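PDB 6IJ2: EAL domain protein from Vibrio cholerae serotype O1, which hydrolyses cyclic dinucleotides such as c-di-GMP and cGAMP as a phosphodiesterase of the EAL family. Local coordinates for residues A[96-108]-A[140-153]. The protein carries 1 engineered substitution. Residues are numbered along the deposited sequence; the frame is centred on the assembly and turned at random.
Sequences FLPNAIYVPERCI and HIKRIVEYYKSLGF. With nucleotides of chain B.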
ATOM      1  N   PHE A  96      -2.245  14.833 -10.175  1.00 36.65           N
ATOM      2  CA  PHE A  96      -2.261  14.215 -11.494  1.00 47.13           C
ATOM      3  C   PHE A  96      -3.384  13.191 -11.510  1.00 53.75           C
ATOM      4  O   PHE A  96      -3.316  12.181 -10.805  1.00 49.24           O
ATOM      5  CB  PHE A  96      -0.910  13.581 -11.820  1.00 50.36           C
ATOM      6  CG  PHE A  96      -0.723  13.224 -13.280  1.00 53.83           C
ATOM      7  CD1 PHE A  96      -1.807  12.960 -14.109  1.00 60.67           C
ATOM      8  CD2 PHE A  96       0.547  13.146 -13.820  1.00 56.00           C
ATOM      9  CE1 PHE A  96      -1.626  12.619 -15.436  1.00 61.98           C
ATOM     10  CE2 PHE A  96       0.735  12.810 -15.150  1.00 59.82           C
ATOM     11  CZ  PHE A  96      -0.353  12.546 -15.957  1.00 62.29           C
ATOM     12  N   LEU A  97      -4.407  13.452 -12.327  1.00 64.83           N
ATOM     13  CA  LEU A  97      -5.556  12.573 -12.477  1.00 71.41           C
ATOM     14  C   LEU A  97      -5.097  11.147 -12.784  1.00 75.63           C
ATOM     15  O   LEU A  97      -4.397  10.931 -13.786  1.00 83.29           O
ATOM     16  CB  LEU A  97      -6.471  13.085 -13.589  1.00 74.20           C
ATOM     17  CG  LEU A  97      -7.767  12.302 -13.822  1.00 77.83           C
ATOM     18  CD1 LEU A  97      -8.828  12.679 -12.795  1.00 72.63           C
ATOM     19  CD2 LEU A  97      -8.284  12.501 -15.239  1.00 85.55           C
ATOM     20  N   PRO A  98      -5.463  10.161 -11.949  1.00 69.19           N
ATOM     21  CA  PRO A  98      -4.983   8.779 -12.118  1.00 76.90           C
ATOM     22  C   PRO A  98      -4.916   8.273 -13.557  1.00 86.37           C
ATOM     23  O   PRO A  98      -5.918   8.226 -14.282  1.00 79.98           O
ATOM     24  CB  PRO A  98      -5.991   7.992 -11.279  1.00 73.16           C
ATOM     25  CG  PRO A  98      -6.262   8.922 -10.130  1.00 57.77           C
ATOM     26  CD  PRO A  98      -6.289  10.307 -10.739  1.00 63.57           C
ATOM     27  N   ASN A  99      -3.708   7.861 -13.953  1.00 97.96           N
ATOM     28  CA  ASN A  99      -3.276   7.821 -15.344  1.00102.47           C
ATOM     29  C   ASN A  99      -3.436   6.452 -15.995  1.00108.12           C
ATOM     30  O   ASN A  99      -2.788   6.184 -17.014  1.00109.24           O
ATOM     31  CB  ASN A  99      -1.816   8.272 -15.449  1.00 97.20           C
ATOM     32  CG  ASN A  99      -1.364   9.094 -14.254  1.00 89.61           C
ATOM     33  OD1 ASN A  99      -2.008   9.100 -13.207  1.00 84.84           O
ATOM     34  ND2 ASN A  99      -0.240   9.787 -14.403  1.00 89.28           N
ATOM     35  N   ALA A 100      -4.281   5.576 -15.443  1.00110.92           N
ATOM     36  CA  ALA A 100      -4.570   4.332 -16.147  1.00118.63           C
ATOM     37  C   ALA A 100      -5.236   4.595 -17.488  1.00127.77           C
ATOM     38  O   ALA A 100      -5.275   3.701 -18.340  1.00135.55           O
ATOM     39  CB  ALA A 100      -5.454   3.419 -15.300  1.00118.41           C
ATOM     40  N   ILE A 101      -5.765   5.800 -17.685  1.00127.49           N
ATOM     41  CA  ILE A 101      -6.268   6.221 -18.978  1.00131.43           C
ATOM     42  C   ILE A 101      -5.398   7.299 -19.611  1.00130.20           C
ATOM     43  O   ILE A 101      -5.338   7.382 -20.844  1.00135.37           O
ATOM     44  CB  ILE A 101      -7.730   6.688 -18.860  1.00130.43           C
ATOM     45  CG1 ILE A 101      -7.901   7.629 -17.659  1.00124.45           C
ATOM     46  CG2 ILE A 101      -8.631   5.470 -18.729  1.00135.58           C
ATOM     47  CD1 ILE A 101      -7.623   9.101 -17.947  1.00119.72           C
ATOM     48  N   TYR A 102      -4.695   8.103 -18.809  1.00123.87           N
ATOM     49  CA  TYR A 102      -3.642   8.980 -19.309  1.00120.34           C
ATOM     50  C   TYR A 102      -2.448   8.121 -19.714  1.00121.72           C
ATOM     51  O   TYR A 102      -1.300   8.433 -19.388  1.00116.86           O
ATOM     52  CB  TYR A 102      -3.256  10.012 -18.244  1.00114.15           C
ATOM     53  CG  TYR A 102      -2.561  11.264 -18.750  1.00114.24           C
ATOM     54  CD1 TYR A 102      -1.187  11.291 -18.956  1.00112.62           C
ATOM     55  CD2 TYR A 102      -3.278  12.433 -18.985  1.00116.66           C
ATOM     56  CE1 TYR A 102      -0.548  12.434 -19.403  1.00112.78           C
ATOM     57  CE2 TYR A 102      -2.646  13.585 -19.432  1.00114.97           C
ATOM     58  CZ  TYR A 102      -1.281  13.577 -19.639  1.00113.95           C
ATOM     59  OH  TYR A 102      -0.643  14.715 -20.082  1.00112.67           O
ATOM     60  N   VAL A 103      -2.725   7.015 -20.397  1.00128.39           N
ATOM     61  CA  VAL A 103      -1.704   6.114 -20.920  1.00130.28           C
ATOM     62  C   VAL A 103      -0.784   6.868 -21.876  1.00137.20           C
ATOM     63  O   VAL A 103       0.436   6.870 -21.658  1.00136.58           O
ATOM     64  CB  VAL A 103      -2.336   4.889 -21.606  1.00127.00           C
ATOM     65  CG1 VAL A 103      -1.265   4.031 -22.259  1.00128.33           C
ATOM     66  CG2 VAL A 103      -3.140   4.073 -20.612  1.00122.74           C
ATOM     67  N   PRO A 104      -1.302   7.532 -22.925  1.00143.06           N
ATOM     68  CA  PRO A 104      -0.387   8.052 -23.961  1.00145.87           C
ATOM     69  C   PRO A 104       0.664   9.012 -23.435  1.00139.51           C
ATOM     70  O   PRO A 104       1.855   8.820 -23.713  1.00140.82           O
ATOM     71  CB  PRO A 104      -1.343   8.731 -24.954  1.00149.46           C
ATOM     72  CG  PRO A 104      -2.652   8.066 -24.734  1.00151.28           C
ATOM     73  CD  PRO A 104      -2.705   7.838 -23.263  1.00145.33           C
ATOM     74  N   GLU A 105       0.257  10.052 -22.696  1.00133.58           N
ATOM     75  CA  GLU A 105       1.195  11.029 -22.155  1.00127.49           C
ATOM     76  C   GLU A 105       1.858  11.747 -23.336  1.00127.33           C
ATOM     77  O   GLU A 105       1.502  11.482 -24.490  1.00134.52           O
ATOM     78  CB  GLU A 105       2.167  10.312 -21.196  1.00126.10           C
ATOM     79  CG  GLU A 105       3.365  11.071 -20.660  1.00122.07           C
ATOM     80  CD  GLU A 105       4.644  10.602 -21.318  1.00127.20           C
ATOM     81  OE1 GLU A 105       4.559  10.069 -22.443  1.00133.34           O
ATOM     82  OE2 GLU A 105       5.725  10.741 -20.712  1.00126.01           O
ATOM     83  N   ARG A 106       2.764  12.692 -23.076  1.00117.85           N
ATOM     84  CA  ARG A 106       3.401  13.553 -24.073  1.00111.32           C
ATOM     85  C   ARG A 106       2.414  14.528 -24.701  1.00110.07           C
ATOM     86  O   ARG A 106       2.778  15.285 -25.617  1.00113.47           O
ATOM     87  CB  ARG A 106       4.120  12.748 -25.162  1.00111.05           C
ATOM     88  CG  ARG A 106       5.637  12.932 -25.138  1.00103.81           C
ATOM     89  CD  ARG A 106       6.312  11.865 -24.300  1.00 99.49           C
ATOM     90  NE  ARG A 106       7.756  11.825 -24.503  1.00 99.32           N
ATOM     91  CZ  ARG A 106       8.533  10.831 -24.084  1.00 99.76           C
ATOM     92  NH1 ARG A 106       7.998   9.798 -23.446  1.00 98.29           N
ATOM     93  NH2 ARG A 106       9.839  10.865 -24.305  1.00100.56           N
ATOM     94  N   CYS A 107       1.166  14.540 -24.232  1.00104.08           N
ATOM     95  CA  CYS A 107       0.290  15.694 -24.383  1.00 97.55           C
ATOM     96  C   CYS A 107       0.613  16.795 -23.366  1.00 89.32           C
ATOM     97  O   CYS A 107      -0.283  17.541 -22.946  1.00 88.22           O
ATOM     98  CB  CYS A 107      -1.172  15.262 -24.249  1.00 99.99           C
ATOM     99  SG  CYS A 107      -2.072  15.383 -25.820  1.00111.73           S
ATOM    100  N   ILE A 108       1.881  16.899 -22.955  1.00 80.65           N
ATOM    101  CA  ILE A 108       2.286  17.825 -21.914  1.00 67.90           C
ATOM    102  C   ILE A 108       2.698  19.189 -22.461  1.00 67.67           C
ATOM    103  O   ILE A 108       3.048  20.078 -21.673  1.00 64.06           O
ATOM    104  CB  ILE A 108       3.444  17.212 -21.104  1.00 58.02           C
ATOM    105  CG1 ILE A 108       3.626  17.877 -19.736  1.00 56.42           C
ATOM    106  CG2 ILE A 108       4.723  17.254 -21.912  1.00 60.71           C
ATOM    107  CD1 ILE A 108       4.739  17.239 -18.946  1.00 61.95           C
ATOM    108  N   HIS A 140       4.427   1.556 -16.177  1.00 63.54           N
ATOM    109  CA  HIS A 140       3.584   2.599 -16.752  1.00 67.28           C
ATOM    110  C   HIS A 140       3.657   3.881 -15.927  1.00 59.75           C
ATOM    111  O   HIS A 140       3.928   4.962 -16.460  1.00 51.74           O
ATOM    112  CB  HIS A 140       2.141   2.106 -16.863  1.00 80.46           C
ATOM    113  CG  HIS A 140       1.255   3.012 -17.657  1.00 94.41           C
ATOM    114  ND1 HIS A 140       0.774   4.206 -17.161  1.00 96.37           N
ATOM    115  CD2 HIS A 140       0.767   2.904 -18.915  1.00101.15           C
ATOM    116  CE1 HIS A 140       0.027   4.792 -18.080  1.00 98.57           C
ATOM    117  NE2 HIS A 140       0.006   4.023 -19.153  1.00101.12           N
ATOM    118  N   ILE A 141       3.426   3.777 -14.619  1.00 55.28           N
ATOM    119  CA  ILE A 141       3.480   4.965 -13.776  1.00 53.48           C
ATOM    120  C   ILE A 141       4.921   5.444 -13.615  1.00 49.12           C
ATOM    121  O   ILE A 141       5.172   6.651 -13.505  1.00 46.33           O
ATOM    122  CB  ILE A 141       2.800   4.671 -12.424  1.00 53.29           C
ATOM    123  CG1 ILE A 141       2.711   5.934 -11.570  1.00 55.98           C
ATOM    124  CG2 ILE A 141       3.514   3.548 -11.683  1.00 53.29           C
ATOM    125  CD1 ILE A 141       1.290   6.308 -11.217  1.00 57.21           C
ATOM    126  N   LYS A 142       5.886   4.520 -13.631  1.00 44.74           N
ATOM    127  CA  LYS A 142       7.294   4.898 -13.538  1.00 42.37           C
ATOM    128  C   LYS A 142       7.733   5.700 -14.760  1.00 39.83           C
ATOM    129  O   LYS A 142       8.500   6.662 -14.637  1.00 42.35           O
ATOM    130  CB  LYS A 142       8.151   3.642 -13.371  1.00 39.23           C
ATOM    131  CG  LYS A 142       9.655   3.860 -13.408  1.00 42.75           C
ATOM    132  CD  LYS A 142      10.377   2.526 -13.232  1.00 45.20           C
ATOM    133  CE  LYS A 142      11.853   2.624 -13.596  1.00 49.70           C
ATOM    134  NZ  LYS A 142      12.617   3.481 -12.642  1.00 57.43           N
ATOM    135  N   ARG A 143       7.255   5.305 -15.946  1.00 42.10           N
ATOM    136  CA  ARG A 143       7.563   6.016 -17.184  1.00 47.06           C
ATOM    137  C   ARG A 143       7.164   7.483 -17.097  1.00 44.35           C
ATOM    138  O   ARG A 143       7.914   8.368 -17.535  1.00 44.89           O
ATOM    139  CB  ARG A 143       6.838   5.341 -18.352  1.00 54.57           C
ATOM    140  CG  ARG A 143       7.720   4.915 -19.506  1.00 70.94           C
ATOM    141  CD  ARG A 143       6.959   4.004 -20.467  1.00 78.36           C
ATOM    142  NE  ARG A 143       6.489   2.791 -19.800  1.00 82.82           N
ATOM    143  CZ  ARG A 143       5.891   1.774 -20.416  1.00 89.56           C
ATOM    144  NH1 ARG A 143       5.687   1.813 -21.726  1.00 94.95           N
ATOM    145  NH2 ARG A 143       5.500   0.712 -19.721  1.00 90.15           N
ATOM    146  N   ILE A 144       5.975   7.756 -16.553  1.00 45.26           N
ATOM    147  CA  ILE A 144       5.456   9.120 -16.504  1.00 44.31           C
ATOM    148  C   ILE A 144       6.266   9.965 -15.529  1.00 41.48           C
ATOM    149  O   ILE A 144       6.633  11.110 -15.828  1.00 41.02           O
ATOM    150  CB  ILE A 144       3.965   9.100 -16.122  1.00 49.47           C
ATOM    151  CG1 ILE A 144       3.169   8.246 -17.109  1.00 55.38           C
ATOM    152  CG2 ILE A 144       3.415  10.514 -16.045  1.00 48.83           C
ATOM    153  CD1 ILE A 144       1.795   7.851 -16.600  1.00 59.23           C
ATOM    154  N   VAL A 145       6.557   9.414 -14.350  1.00 39.06           N
ATOM    155  CA  VAL A 145       7.296  10.158 -13.335  1.00 38.57           C
ATOM    156  C   VAL A 145       8.692  10.506 -13.834  1.00 39.05           C
ATOM    157  O   VAL A 145       9.162  11.637 -13.670  1.00 41.77           O
ATOM    158  CB  VAL A 145       7.346   9.354 -12.024  1.00 37.06           C
ATOM    159  CG1 VAL A 145       8.249  10.036 -11.004  1.00 32.16           C
ATOM    160  CG2 VAL A 145       5.947   9.167 -11.468  1.00 37.46           C
ATOM    161  N   GLU A 146       9.377   9.547 -14.457  1.00 39.11           N
ATOM    162  CA  GLU A 146      10.735   9.826 -14.909  1.00 49.30           C
ATOM    163  C   GLU A 146      10.751  10.795 -16.089  1.00 48.71           C
ATOM    164  O   GLU A 146      11.686  11.595 -16.218  1.00 47.88           O
ATOM    165  CB  GLU A 146      11.451   8.514 -15.236  1.00 45.96           C
ATOM    166  CG  GLU A 146      11.701   7.684 -13.975  1.00 51.02           C
ATOM    167  CD  GLU A 146      12.472   6.395 -14.220  1.00 66.56           C
ATOM    168  OE1 GLU A 146      12.858   5.745 -13.223  1.00 63.67           O
ATOM    169  OE2 GLU A 146      12.692   6.030 -15.396  1.00 71.79           O
ATOM    170  N   TYR A 147       9.723  10.754 -16.944  1.00 43.51           N
ATOM    171  CA  TYR A 147       9.631  11.732 -18.024  1.00 50.54           C
ATOM    172  C   TYR A 147       9.417  13.136 -17.473  1.00 52.65           C
ATOM    173  O   TYR A 147      10.047  14.095 -17.935  1.00 52.71           O
ATOM    174  CB  TYR A 147       8.502  11.361 -18.985  1.00 47.42           C
ATOM    175  CG  TYR A 147       8.272  12.389 -20.068  1.00 50.90           C
ATOM    176  CD1 TYR A 147       9.241  12.639 -21.029  1.00 56.44           C
ATOM    177  CD2 TYR A 147       7.083  13.106 -20.135  1.00 52.37           C
ATOM    178  CE1 TYR A 147       9.037  13.577 -22.024  1.00 59.55           C
ATOM    179  CE2 TYR A 147       6.865  14.044 -21.133  1.00 51.66           C
ATOM    180  CZ  TYR A 147       7.848  14.275 -22.070  1.00 58.80           C
ATOM    181  OH  TYR A 147       7.649  15.209 -23.060  1.00 60.80           O
ATOM    182  N   TYR A 148       8.533  13.274 -16.483  1.00 47.78           N
ATOM    183  CA  TYR A 148       8.291  14.584 -15.892  1.00 45.05           C
ATOM    184  C   TYR A 148       9.539  15.113 -15.199  1.00 44.94           C
ATOM    185  O   TYR A 148       9.858  16.306 -15.308  1.00 45.80           O
ATOM    186  CB  TYR A 148       7.115  14.511 -14.918  1.00 42.46           C
ATOM    187  CG  TYR A 148       5.766  14.558 -15.598  1.00 47.72           C
ATOM    188  CD1 TYR A 148       5.596  14.065 -16.884  1.00 52.26           C
ATOM    189  CD2 TYR A 148       4.667  15.122 -14.966  1.00 50.75           C
ATOM    190  CE1 TYR A 148       4.363  14.111 -17.512  1.00 57.67           C
ATOM    191  CE2 TYR A 148       3.434  15.179 -15.589  1.00 55.81           C
ATOM    192  CZ  TYR A 148       3.285  14.670 -16.861  1.00 55.32           C
ATOM    193  OH  TYR A 148       2.058  14.726 -17.484  1.00 60.94           O
ATOM    194  N   LYS A 149      10.256  14.241 -14.484  1.00 40.21           N
ATOM    195  CA  LYS A 149      11.540  14.626 -13.904  1.00 46.17           C
ATOM    196  C   LYS A 149      12.495  15.139 -14.977  1.00 53.13           C
ATOM    197  O   LYS A 149      13.183  16.147 -14.774  1.00 55.00           O
ATOM    198  CB  LYS A 149      12.164  13.445 -13.161  1.00 45.23           C
ATOM    199  CG  LYS A 149      11.435  13.038 -11.894  1.00 61.45           C
ATOM    200  CD  LYS A 149      12.211  11.962 -11.150  1.00 61.97           C
ATOM    201  CE  LYS A 149      12.116  12.157  -9.654  1.00 59.77           C
ATOM    202  NZ  LYS A 149      13.265  11.519  -8.950  1.00 64.21           N
ATOM    203  N   SER A 150      12.531  14.467 -16.135  1.00 48.66           N
ATOM    204  CA  SER A 150      13.448  14.865 -17.199  1.00 58.82           C
ATOM    205  C   SER A 150      13.093  16.230 -17.774  1.00 64.68           C
ATOM    206  O   SER A 150      13.984  16.965 -18.218  1.00 69.75           O
ATOM    207  CB  SER A 150      13.460  13.809 -18.307  1.00 60.84           C
ATOM    208  OG  SER A 150      12.242  13.795 -19.032  1.00 60.50           O
ATOM    209  N   LEU A 151      11.809  16.586 -17.781  1.00 61.60           N
ATOM    210  CA  LEU A 151      11.412  17.902 -18.255  1.00 53.29           C
ATOM    211  C   LEU A 151      11.668  19.003 -17.235  1.00 54.27           C
ATOM    212  O   LEU A 151      11.576  20.181 -17.592  1.00 54.21           O
ATOM    213  CB  LEU A 151       9.933  17.907 -18.640  1.00 50.46           C
ATOM    214  CG  LEU A 151       9.530  17.022 -19.816  1.00 56.79           C
ATOM    215  CD1 LEU A 151       8.085  17.283 -20.194  1.00 62.24           C
ATOM    216  CD2 LEU A 151      10.446  17.252 -21.001  1.00 61.11           C
ATOM    217  N   GLY A 152      11.976  18.656 -15.984  1.00 51.01           N
ATOM    218  CA  GLY A 152      12.250  19.638 -14.951  1.00 50.41           C
ATOM    219  C   GLY A 152      11.205  19.739 -13.860  1.00 44.67           C
ATOM    220  O   GLY A 152      11.427  20.463 -12.883  1.00 39.45           O
ATOM    221  N   PHE A 153      10.084  19.034 -13.984  1.00 40.79           N
ATOM    222  CA  PHE A 153       9.051  19.065 -12.954  1.00 38.52           C
ATOM    223  C   PHE A 153       9.536  18.419 -11.663  1.00 35.66           C
ATOM    224  O   PHE A 153      10.360  17.503 -11.672  1.00 39.82           O
ATOM    225  CB  PHE A 153       7.793  18.336 -13.438  1.00 35.47           C
ATOM    226  CG  PHE A 153       7.089  19.045 -14.544  1.00 34.89           C
ATOM    227  CD1 PHE A 153       6.381  20.211 -14.291  1.00 34.57           C
ATOM    228  CD2 PHE A 153       7.147  18.569 -15.844  1.00 37.83           C
ATOM    229  CE1 PHE A 153       5.736  20.887 -15.310  1.00 36.18           C
ATOM    230  CE2 PHE A 153       6.508  19.252 -16.875  1.00 48.41           C
ATOM    231  CZ  PHE A 153       5.798  20.405 -16.608  1.00 43.33           C
TER
ATOM    232  P     G B   2     -10.549  18.208  -1.372  1.00 48.41           P
ATOM    233  OP1   G B   2      -9.956  19.451  -1.728  1.00 47.10           O
ATOM    234  OP2   G B   2     -11.953  18.133  -1.138  1.00 50.86           O
ATOM    235  O5'   G B   2     -10.193  17.113  -2.448  1.00 48.70           O
ATOM    236  C5'   G B   2     -10.882  15.872  -2.514  1.00 50.75           C
ATOM    237  C4'   G B   2     -10.192  14.960  -3.489  1.00 51.06           C
ATOM    238  O4'   G B   2     -10.158  15.589  -4.785  1.00 51.26           O
ATOM    239  C3'   G B   2      -8.743  14.610  -3.153  1.00 49.23           C
ATOM    240  O3'   G B   2      -8.462  13.240  -3.366  1.00 50.68           O
ATOM    241  C2'   G B   2      -7.944  15.415  -4.166  1.00 48.04           C
ATOM    242  O2'   G B   2      -6.708  14.871  -4.544  1.00 47.48           O
ATOM    243  C1'   G B   2      -8.897  15.422  -5.354  1.00 49.99           C
ATOM    244  N9    G B   2      -8.628  16.560  -6.211  1.00 49.39           N
ATOM    245  C8    G B   2      -8.718  17.886  -5.879  1.00 48.27           C
ATOM    246  N7    G B   2      -8.344  18.681  -6.839  1.00 48.33           N
ATOM    247  C5    G B   2      -7.959  17.828  -7.856  1.00 49.50           C
ATOM    248  C6    G B   2      -7.458  18.108  -9.148  1.00 50.50           C
ATOM    249  O6    G B   2      -7.228  19.198  -9.658  1.00 50.98           O
ATOM    250  N1    G B   2      -7.207  16.949  -9.862  1.00 52.14           N
ATOM    251  C2    G B   2      -7.400  15.680  -9.390  1.00 54.68           C
ATOM    252  N2    G B   2      -7.088  14.689 -10.225  1.00 58.08           N
ATOM    253  N3    G B   2      -7.881  15.404  -8.194  1.00 51.86           N
ATOM    254  C4    G B   2      -8.136  16.515  -7.485  1.00 50.21           C
TER
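The hydroxyl of Y148 reaches in from helix 139-151 to segment 96-108, where Y148 OH sits 3.3 Å from F96 CE2 and is hydrogen-bonded to R76 of helix 68-85. The F96 and Y148 planes are only 18° apart, but the rings are slid so far that they barely overlap. On one face of Y148 lies CG2 of its helix neighbour I144; against the opposite face I108 sets CD1, 3.8 Å from the Y148 ring centroid, a CH-pi contact. With CG1 anti to the backbone N (chi1 -161°) and an extended chain, I108 CD1 also reaches L151 CD1 (3.6 Å) and the F153 ring. Toward the surface, the R106 guanidinium lies flat on Y147 at 26°, an off-centre cation-pi stack with R106 CZ 3.9 Å from the ring centroid. Nearer the helix's N-terminal end, CA of the poorly ordered V103 meets the H140 imidazole edge by NE2. L97 CA touches N2 of guanosine nucleotide G2 of chain B (3.4 Å). In the TIM-barrel-like EAL fold, segment 96-108 connects strand 91-96 to helix 109-117 alongside helix 139-151; from strand 125-129, F127 meets Y148 and F153 edge-to-face, and F129 touches F96 and I144.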